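Local coordinates for uncharacterized protein (Staphylococcus aureus subsp. aureus Mu50, PDB 4QXZ) that is of unknown function but folds into a beta-barrel core resembling type VI secretion system proteins, joined to a pair of helices, at residues V102-N107 with S113-C118; L132-D137 with K158-K163. All blocks are in the same frame, centred on the assembly; numbering follows the deposited sequence.

Interaction 1: residues V102-N107 with S113-C118; sequences VKSIKN and SIVFEC
K106 and S113 exchange two backbone hydrogen bonds, K106 N to S113 O and S113 N to K106 O, both 2.8 Å long, near the turn of an antiparallel beta hairpin. The two strand segments run at 164° to each other. From V115 N a bond of 3.1 Å reaches S104 O, and there the regular pairing is interrupted: V115 O takes K103 N at 2.9 Å and, weakly, S104 N as well. K103 and S104 thus stand together opposite V115, a classic beta bulge, and the register slips by one residue before V102 pairs with F116.

V102, I105, I114 and F116 lie on one face of the sheet. V102 divides its branches between two partners. CG1, anti to the backbone N (chi1 -175°), meets I114 CG2 at 3.7 Å, while CG2 approaches F116 CE2 at 3.9 Å, obliquely to the ring. On the other face S104 OG rests against V115, 3.6 Å from its CB. At the bulge the K103 side chain lies alongside V115, with K103 CD 4.0 Å from V115 CG1, before its end leads away.

Strand 57-65 pairs with the far edge of strand 111-121, its I62 and L60 bonding to the backbones of I114 and F116. Helix 69-77 lies against the apolar face, where its F72 touches both I114 and F116.

Interaction 2: residues L132-D137 with K158-K163; sequences LEQLID and KLKDEK
K160 CB lies over one face of the Q134 carboxamide, almost above OE1, and L159 CD2 approaches the same oxygen from the other side of the amide plane. Between these two carbons OE1 accepts the peptide N-H of K160. This side-chain-to-backbone hydrogen bond ties helix 127-137, the first helix of the two-helix pair, to the C-terminal segment that follows helix 142-155. The bond is short, 2.8 Å from K160 N to Q134 OE1, and nearly straight at hydrogen (164°). The donor nevertheless stands 33° out of the carbonyl plane, on the same side as K160 CB.

Q134 reaches the C-terminal segment with an extended side chain: CG is anti to the backbone N (chi1 -175°) and the chain continues stretched to CD, which carries the amide well off the helix surface. L159 flanks OE1 with its CB and CD2, each 3.7 Å from that Q134 oxygen. K160 crosses the glutamine at about a right angle, and its ammonium group continues to a salt bridge with D138, just past the segment 132-137.

K160 begins a short 3-10 turn, in which L159 O accepts E162 N at 2.9 Å. L159 itself is buried and touches Y127 and S130 of helix 127-137, while D161 forms a salt bridge with R124. Beside the hydrogen bond, K160 CB comes within 3.3 Å of Q134 OE1.

Interaction 1 belongs to the beta-barrel core and interaction 2 to the helical part, on opposite sides of the chain's centre. Their centres are 29 Å apart and their nearest atoms about 11 Å, so they do not touch. Chain order connects them: the next element after strand 111-121, which supplies 113-118, is helix 127-137, which supplies 132-137, after a short connection. R124, the partner of D161, lies in that connection, and Y121, at the end of the strand, makes a cation-pi contact with K158. Interaction 1 joins neighbouring strands through repeated backbone bonds, whereas between its two segments interaction 2 has one hydrogen bond, from K160 N to the Q134 side chain.

Interaction 1: residues V102-N107 with S113-C118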
ATOM      1  N   VAL A 102      10.958 -16.808   4.513  1.00 47.80           N
ATOM      2  CA  VAL A 102      11.471 -15.633   5.218  1.00 51.99           C
ATOM      3  C   VAL A 102      12.836 -15.224   4.654  1.00 55.48           C
ATOM      4  O   VAL A 102      13.768 -16.034   4.602  1.00 56.13           O
ATOM      5  CB  VAL A 102      11.595 -15.876   6.729  1.00 54.42           C
ATOM      6  CG1 VAL A 102      12.025 -14.589   7.431  1.00 54.79           C
ATOM      7  CG2 VAL A 102      10.272 -16.391   7.290  1.00 55.33           C
ATOM      8  N   LYS A 103      12.936 -13.964   4.235  1.00 58.18           N
ATOM      9  CA  LYS A 103      14.133 -13.425   3.593  1.00 59.48           C
ATOM     10  C   LYS A 103      15.023 -12.666   4.581  1.00 62.14           C
ATOM     11  O   LYS A 103      16.242 -12.778   4.522  1.00 61.14           O
ATOM     12  CB  LYS A 103      13.707 -12.484   2.491  1.00 62.56           C
ATOM     13  CG  LYS A 103      14.811 -12.057   1.564  1.00 68.07           C
ATOM     14  CD  LYS A 103      14.289 -10.982   0.624  1.00 71.27           C
ATOM     15  CE  LYS A 103      14.729 -11.238  -0.809  1.00 75.03           C
ATOM     16  NZ  LYS A 103      16.206 -11.131  -0.963  1.00 77.19           N
ATOM     17  N   SER A 104      14.411 -11.881   5.470  1.00 61.52           N
ATOM     18  CA  SER A 104      15.156 -11.134   6.485  1.00 60.31           C
ATOM     19  C   SER A 104      14.290 -10.815   7.702  1.00 59.80           C
ATOM     20  O   SER A 104      13.069 -10.699   7.595  1.00 57.38           O
ATOM     21  CB  SER A 104      15.758  -9.847   5.893  1.00 60.72           C
ATOM     22  OG  SER A 104      14.790  -8.838   5.677  1.00 56.92           O
ATOM     23  N   ILE A 105      14.935 -10.704   8.862  1.00 61.81           N
ATOM     24  CA  ILE A 105      14.263 -10.366  10.120  1.00 60.12           C
ATOM     25  C   ILE A 105      15.039  -9.252  10.804  1.00 65.85           C
ATOM     26  O   ILE A 105      16.270  -9.268  10.845  1.00 73.50           O
ATOM     27  CB  ILE A 105      14.204 -11.563  11.088  1.00 57.35           C
ATOM     28  CG1 ILE A 105      13.612 -12.788  10.391  1.00 59.32           C
ATOM     29  CG2 ILE A 105      13.382 -11.229  12.323  1.00 55.08           C
ATOM     30  CD1 ILE A 105      13.676 -14.060  11.220  1.00 63.57           C
ATOM     31  N   LYS A 106      14.307  -8.289  11.338  1.00 65.15           N
ATOM     32  CA  LYS A 106      14.868  -7.263  12.180  1.00 60.29           C
ATOM     33  C   LYS A 106      14.149  -7.265  13.525  1.00 60.79           C
ATOM     34  O   LYS A 106      12.948  -7.014  13.574  1.00 57.58           O
ATOM     35  CB  LYS A 106      14.664  -5.919  11.523  1.00 62.67           C
ATOM     36  CG  LYS A 106      15.637  -5.620  10.411  1.00 65.81           C
ATOM     37  CD  LYS A 106      15.806  -4.113  10.311  1.00 69.80           C
ATOM     38  CE  LYS A 106      17.082  -3.728   9.588  1.00 73.06           C
ATOM     39  NZ  LYS A 106      16.915  -3.854   8.120  1.00 76.78           N
ATOM     40  N   ASN A 107      14.860  -7.518  14.607  1.00 61.60           N
ATOM     41  CA  ASN A 107      14.254  -7.492  15.920  1.00 61.94           C
ATOM     42  C   ASN A 107      14.383  -6.148  16.598  1.00 62.34           C
ATOM     43  O   ASN A 107      15.417  -5.546  16.576  1.00 66.19           O
ATOM     44  CB  ASN A 107      14.858  -8.549  16.803  1.00 61.34           C
ATOM     45  CG  ASN A 107      14.097  -8.732  18.078  1.00 62.41           C
ATOM     46  OD1 ASN A 107      13.212  -7.974  18.373  1.00 61.74           O
ATOM     47  ND2 ASN A 107      14.463  -9.726  18.849  1.00 59.97           N
ATOM     48  N   SER A 113      10.371  -6.807  12.445  1.00 48.98           N
ATOM     49  CA  SER A 113      10.038  -6.563  11.049  1.00 50.96           C
ATOM     50  C   SER A 113      10.527  -7.730  10.171  1.00 49.53           C
ATOM     51  O   SER A 113      11.707  -8.095  10.187  1.00 47.50           O
ATOM     52  CB  SER A 113      10.672  -5.257  10.587  1.00 50.47           C
ATOM     53  OG  SER A 113      10.897  -5.305   9.199  1.00 59.90           O
ATOM     54  N   ILE A 114       9.613  -8.304   9.398  1.00 45.89           N
ATOM     55  CA  ILE A 114       9.923  -9.482   8.610  1.00 44.78           C
ATOM     56  C   ILE A 114       9.564  -9.262   7.162  1.00 44.62           C
ATOM     57  O   ILE A 114       8.421  -8.913   6.853  1.00 46.47           O
ATOM     58  CB  ILE A 114       9.148 -10.718   9.102  1.00 44.49           C
ATOM     59  CG1 ILE A 114       9.252 -10.847  10.620  1.00 41.75           C
ATOM     60  CG2 ILE A 114       9.679 -11.971   8.428  1.00 42.71           C
ATOM     61  CD1 ILE A 114       8.272 -11.829  11.200  1.00 42.74           C
ATOM     62  N   VAL A 115      10.543  -9.492   6.289  1.00 44.39           N
ATOM     63  CA  VAL A 115      10.361  -9.469   4.842  1.00 42.84           C
ATOM     64  C   VAL A 115      10.235 -10.911   4.348  1.00 40.48           C
ATOM     65  O   VAL A 115      11.051 -11.760   4.713  1.00 39.12           O
ATOM     66  CB  VAL A 115      11.568  -8.776   4.171  1.00 47.07           C
ATOM     67  CG1 VAL A 115      11.509  -8.892   2.647  1.00 48.43           C
ATOM     68  CG2 VAL A 115      11.634  -7.306   4.589  1.00 46.50           C
ATOM     69  N   PHE A 116       9.219 -11.195   3.535  1.00 39.34           N
ATOM     70  CA  PHE A 116       9.055 -12.526   2.914  1.00 39.02           C
ATOM     71  C   PHE A 116       9.200 -12.439   1.423  1.00 40.21           C
ATOM     72  O   PHE A 116       8.766 -11.465   0.834  1.00 41.09           O
ATOM     73  CB  PHE A 116       7.659 -13.107   3.155  1.00 38.29           C
ATOM     74  CG  PHE A 116       7.266 -13.181   4.595  1.00 36.59           C
ATOM     75  CD1 PHE A 116       6.878 -12.048   5.274  1.00 37.13           C
ATOM     76  CD2 PHE A 116       7.270 -14.387   5.258  1.00 36.02           C
ATOM     77  CE1 PHE A 116       6.516 -12.119   6.596  1.00 38.61           C
ATOM     78  CE2 PHE A 116       6.916 -14.473   6.577  1.00 34.71           C
ATOM     79  CZ  PHE A 116       6.536 -13.335   7.251  1.00 38.06           C
ATOM     80  N   GLU A 117       9.751 -13.488   0.817  1.00 44.42           N
ATOM     81  CA  GLU A 117       9.747 -13.648  -0.641  1.00 46.64           C
ATOM     82  C   GLU A 117       8.531 -14.483  -1.050  1.00 43.71           C
ATOM     83  O   GLU A 117       8.433 -15.645  -0.693  1.00 42.63           O
ATOM     84  CB  GLU A 117      11.033 -14.339  -1.103  1.00 53.74           C
ATOM     85  CG  GLU A 117      11.219 -14.372  -2.620  1.00 60.33           C
ATOM     86  CD  GLU A 117      12.262 -15.400  -3.074  1.00 68.52           C
ATOM     87  OE1 GLU A 117      13.407 -15.348  -2.554  1.00 70.46           O
ATOM     88  OE2 GLU A 117      11.939 -16.253  -3.951  1.00 64.60           O
ATOM     89  N   CYS A 118       7.624 -13.897  -1.821  1.00 39.93           N
ATOM     90  CA  CYS A 118       6.339 -14.496  -2.076  1.00 39.97           C
ATOM     91  C   CYS A 118       6.128 -14.762  -3.549  1.00 40.76           C
ATOM     92  O   CYS A 118       6.610 -14.009  -4.390  1.00 44.17           O
ATOM     93  CB  CYS A 118       5.236 -13.564  -1.563  1.00 41.91           C
ATOM     94  SG  CYS A 118       5.312 -13.283   0.218  1.00 43.07           S
TER

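Interaction 2: residues L132-D137 with K158-K163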
ATOM      1  N   LEU A 132     -11.252 -33.964  -0.432  1.00 38.05           N
ATOM      2  CA  LEU A 132     -11.937 -35.154   0.057  1.00 42.65           C
ATOM      3  C   LEU A 132     -11.143 -36.431  -0.251  1.00 40.21           C
ATOM      4  O   LEU A 132     -11.046 -37.325   0.576  1.00 40.63           O
ATOM      5  CB  LEU A 132     -13.340 -35.263  -0.543  1.00 43.62           C
ATOM      6  CG  LEU A 132     -14.192 -36.437  -0.034  1.00 45.33           C
ATOM      7  CD1 LEU A 132     -14.310 -36.403   1.480  1.00 43.12           C
ATOM      8  CD2 LEU A 132     -15.583 -36.480  -0.692  1.00 46.66           C
ATOM      9  N   GLU A 133     -10.598 -36.519  -1.449  1.00 39.45           N
ATOM     10  CA  GLU A 133      -9.833 -37.695  -1.831  1.00 42.69           C
ATOM     11  C   GLU A 133      -8.631 -37.901  -0.918  1.00 45.86           C
ATOM     12  O   GLU A 133      -8.363 -39.018  -0.485  1.00 49.96           O
ATOM     13  CB  GLU A 133      -9.372 -37.599  -3.286  1.00 42.91           C
ATOM     14  CG  GLU A 133      -8.690 -38.856  -3.775  1.00 44.17           C
ATOM     15  CD  GLU A 133      -8.085 -38.675  -5.135  1.00 44.98           C
ATOM     16  OE1 GLU A 133      -8.733 -39.069  -6.118  1.00 50.13           O
ATOM     17  OE2 GLU A 133      -6.963 -38.134  -5.221  1.00 50.29           O
ATOM     18  N   GLN A 134      -7.920 -36.818  -0.609  1.00 45.85           N
ATOM     19  CA  GLN A 134      -6.829 -36.884   0.350  1.00 43.42           C
ATOM     20  C   GLN A 134      -7.254 -37.369   1.752  1.00 44.32           C
ATOM     21  O   GLN A 134      -6.609 -38.251   2.318  1.00 45.17           O
ATOM     22  CB  GLN A 134      -6.169 -35.528   0.479  1.00 42.48           C
ATOM     23  CG  GLN A 134      -4.942 -35.570   1.365  1.00 43.58           C
ATOM     24  CD  GLN A 134      -4.291 -34.227   1.474  1.00 40.70           C
ATOM     25  OE1 GLN A 134      -3.838 -33.680   0.492  1.00 41.02           O
ATOM     26  NE2 GLN A 134      -4.265 -33.683   2.667  1.00 40.80           N
ATOM     27  N   LEU A 135      -8.313 -36.782   2.306  1.00 43.80           N
ATOM     28  CA  LEU A 135      -8.756 -37.092   3.681  1.00 44.48           C
ATOM     29  C   LEU A 135      -9.203 -38.546   3.820  1.00 47.27           C
ATOM     30  O   LEU A 135      -8.936 -39.194   4.834  1.00 48.60           O
ATOM     31  CB  LEU A 135      -9.878 -36.137   4.125  1.00 41.45           C
ATOM     32  CG  LEU A 135      -9.432 -34.671   4.286  1.00 41.60           C
ATOM     33  CD1 LEU A 135     -10.610 -33.790   4.658  1.00 39.08           C
ATOM     34  CD2 LEU A 135      -8.311 -34.521   5.331  1.00 41.07           C
ATOM     35  N   ILE A 136      -9.862 -39.057   2.788  1.00 48.74           N
ATOM     36  CA  ILE A 136     -10.317 -40.446   2.794  1.00 54.76           C
ATOM     37  C   ILE A 136      -9.130 -41.408   2.675  1.00 56.17           C
ATOM     38  O   ILE A 136      -9.059 -42.391   3.404  1.00 55.64           O
ATOM     39  CB  ILE A 136     -11.396 -40.690   1.707  1.00 54.34           C
ATOM     40  CG1 ILE A 136     -12.731 -40.077   2.178  1.00 54.23           C
ATOM     41  CG2 ILE A 136     -11.568 -42.176   1.436  1.00 52.61           C
ATOM     42  CD1 ILE A 136     -13.838 -40.053   1.144  1.00 55.07           C
ATOM     43  N   ASP A 137      -8.179 -41.088   1.796  1.00 60.40           N
ATOM     44  CA  ASP A 137      -6.940 -41.863   1.669  1.00 60.04           C
ATOM     45  C   ASP A 137      -6.112 -41.853   2.944  1.00 58.51           C
ATOM     46  O   ASP A 137      -5.230 -42.675   3.090  1.00 62.04           O
ATOM     47  CB  ASP A 137      -6.055 -41.315   0.544  1.00 62.91           C
ATOM     48  CG  ASP A 137      -6.629 -41.550  -0.843  1.00 68.34           C
ATOM     49  OD1 ASP A 137      -7.837 -41.886  -0.966  1.00 70.57           O
ATOM     50  OD2 ASP A 137      -5.861 -41.366  -1.819  1.00 71.47           O
ATOM     51  N   LYS A 158      -2.281 -26.249   1.058  1.00 39.26           N
ATOM     52  CA  LYS A 158      -1.688 -26.974  -0.073  1.00 40.90           C
ATOM     53  C   LYS A 158      -1.906 -28.447   0.152  1.00 39.49           C
ATOM     54  O   LYS A 158      -1.760 -28.952   1.273  1.00 35.42           O
ATOM     55  CB  LYS A 158      -0.179 -26.710  -0.257  1.00 43.95           C
ATOM     56  CG  LYS A 158       0.135 -25.394  -0.960  1.00 52.39           C
ATOM     57  CD  LYS A 158       1.208 -25.541  -2.036  1.00 60.83           C
ATOM     58  CE  LYS A 158       1.252 -24.337  -2.984  1.00 63.56           C
ATOM     59  NZ  LYS A 158       0.056 -24.253  -3.875  1.00 66.37           N
ATOM     60  N   LEU A 159      -2.263 -29.125  -0.928  1.00 41.33           N
ATOM     61  CA  LEU A 159      -2.596 -30.530  -0.870  1.00 42.69           C
ATOM     62  C   LEU A 159      -1.337 -31.386  -0.956  1.00 44.45           C
ATOM     63  O   LEU A 159      -0.311 -30.956  -1.507  1.00 40.20           O
ATOM     64  CB  LEU A 159      -3.616 -30.871  -1.957  1.00 40.41           C
ATOM     65  CG  LEU A 159      -4.991 -30.205  -1.807  1.00 40.80           C
ATOM     66  CD1 LEU A 159      -5.937 -30.443  -2.968  1.00 40.14           C
ATOM     67  CD2 LEU A 159      -5.671 -30.598  -0.510  1.00 41.55           C
ATOM     68  N   LYS A 160      -1.427 -32.576  -0.360  1.00 46.27           N
ATOM     69  CA  LYS A 160      -0.306 -33.532  -0.282  1.00 50.15           C
ATOM     70  C   LYS A 160       0.298 -33.826  -1.662  1.00 49.40           C
ATOM     71  O   LYS A 160       1.499 -34.019  -1.782  1.00 45.84           O
ATOM     72  CB  LYS A 160      -0.754 -34.833   0.393  1.00 52.58           C
ATOM     73  CG  LYS A 160       0.327 -35.524   1.206  1.00 59.50           C
ATOM     74  CD  LYS A 160      -0.257 -36.585   2.138  1.00 60.43           C
ATOM     75  CE  LYS A 160      -0.714 -35.973   3.457  1.00 62.19           C
ATOM     76  NZ  LYS A 160      -1.318 -37.007   4.348  1.00 64.28           N
ATOM     77  N   ASP A 161      -0.523 -33.807  -2.708  1.00 49.66           N
ATOM     78  CA  ASP A 161      -0.011 -34.064  -4.055  1.00 52.78           C
ATOM     79  C   ASP A 161       0.868 -32.940  -4.620  1.00 55.86           C
ATOM     80  O   ASP A 161       1.335 -33.031  -5.758  1.00 58.34           O
ATOM     81  CB  ASP A 161      -1.146 -34.410  -5.035  1.00 52.79           C
ATOM     82  CG  ASP A 161      -2.152 -33.290  -5.214  1.00 54.90           C
ATOM     83  OD1 ASP A 161      -2.022 -32.218  -4.587  1.00 53.98           O
ATOM     84  OD2 ASP A 161      -3.111 -33.498  -5.985  1.00 60.86           O
ATOM     85  N   GLU A 162       1.093 -31.885  -3.841  1.00 57.06           N
ATOM     86  CA  GLU A 162       1.976 -30.804  -4.268  1.00 58.54           C
ATOM     87  C   GLU A 162       3.278 -30.748  -3.466  1.00 57.93           C
ATOM     88  O   GLU A 162       4.137 -29.949  -3.799  1.00 63.37           O
ATOM     89  CB  GLU A 162       1.251 -29.448  -4.196  1.00 62.21           C
ATOM     90  CG  GLU A 162       0.347 -29.160  -5.397  1.00 63.68           C
ATOM     91  CD  GLU A 162      -0.809 -28.192  -5.102  1.00 66.65           C
ATOM     92  OE1 GLU A 162      -1.386 -27.662  -6.078  1.00 61.39           O
ATOM     93  OE2 GLU A 162      -1.174 -27.965  -3.918  1.00 65.38           O
ATOM     94  N   LYS A 163       3.436 -31.580  -2.431  1.00 56.20           N
ATOM     95  CA  LYS A 163       4.668 -31.581  -1.611  1.00 55.15           C
ATOM     96  C   LYS A 163       5.746 -32.514  -2.205  1.00 57.17           C
ATOM     97  O   LYS A 163       5.563 -33.054  -3.298  1.00 56.61           O
ATOM     98  CB  LYS A 163       4.341 -31.998  -0.172  1.00 57.66           C
ATOM     99  CG  LYS A 163       3.131 -31.303   0.469  1.00 57.56           C
ATOM    100  CD  LYS A 163       3.393 -29.842   0.780  1.00 56.96           C
ATOM    101  CE  LYS A 163       2.296 -29.219   1.634  1.00 56.05           C
ATOM    102  NZ  LYS A 163       2.242 -29.766   3.020  1.00 55.20           N
TER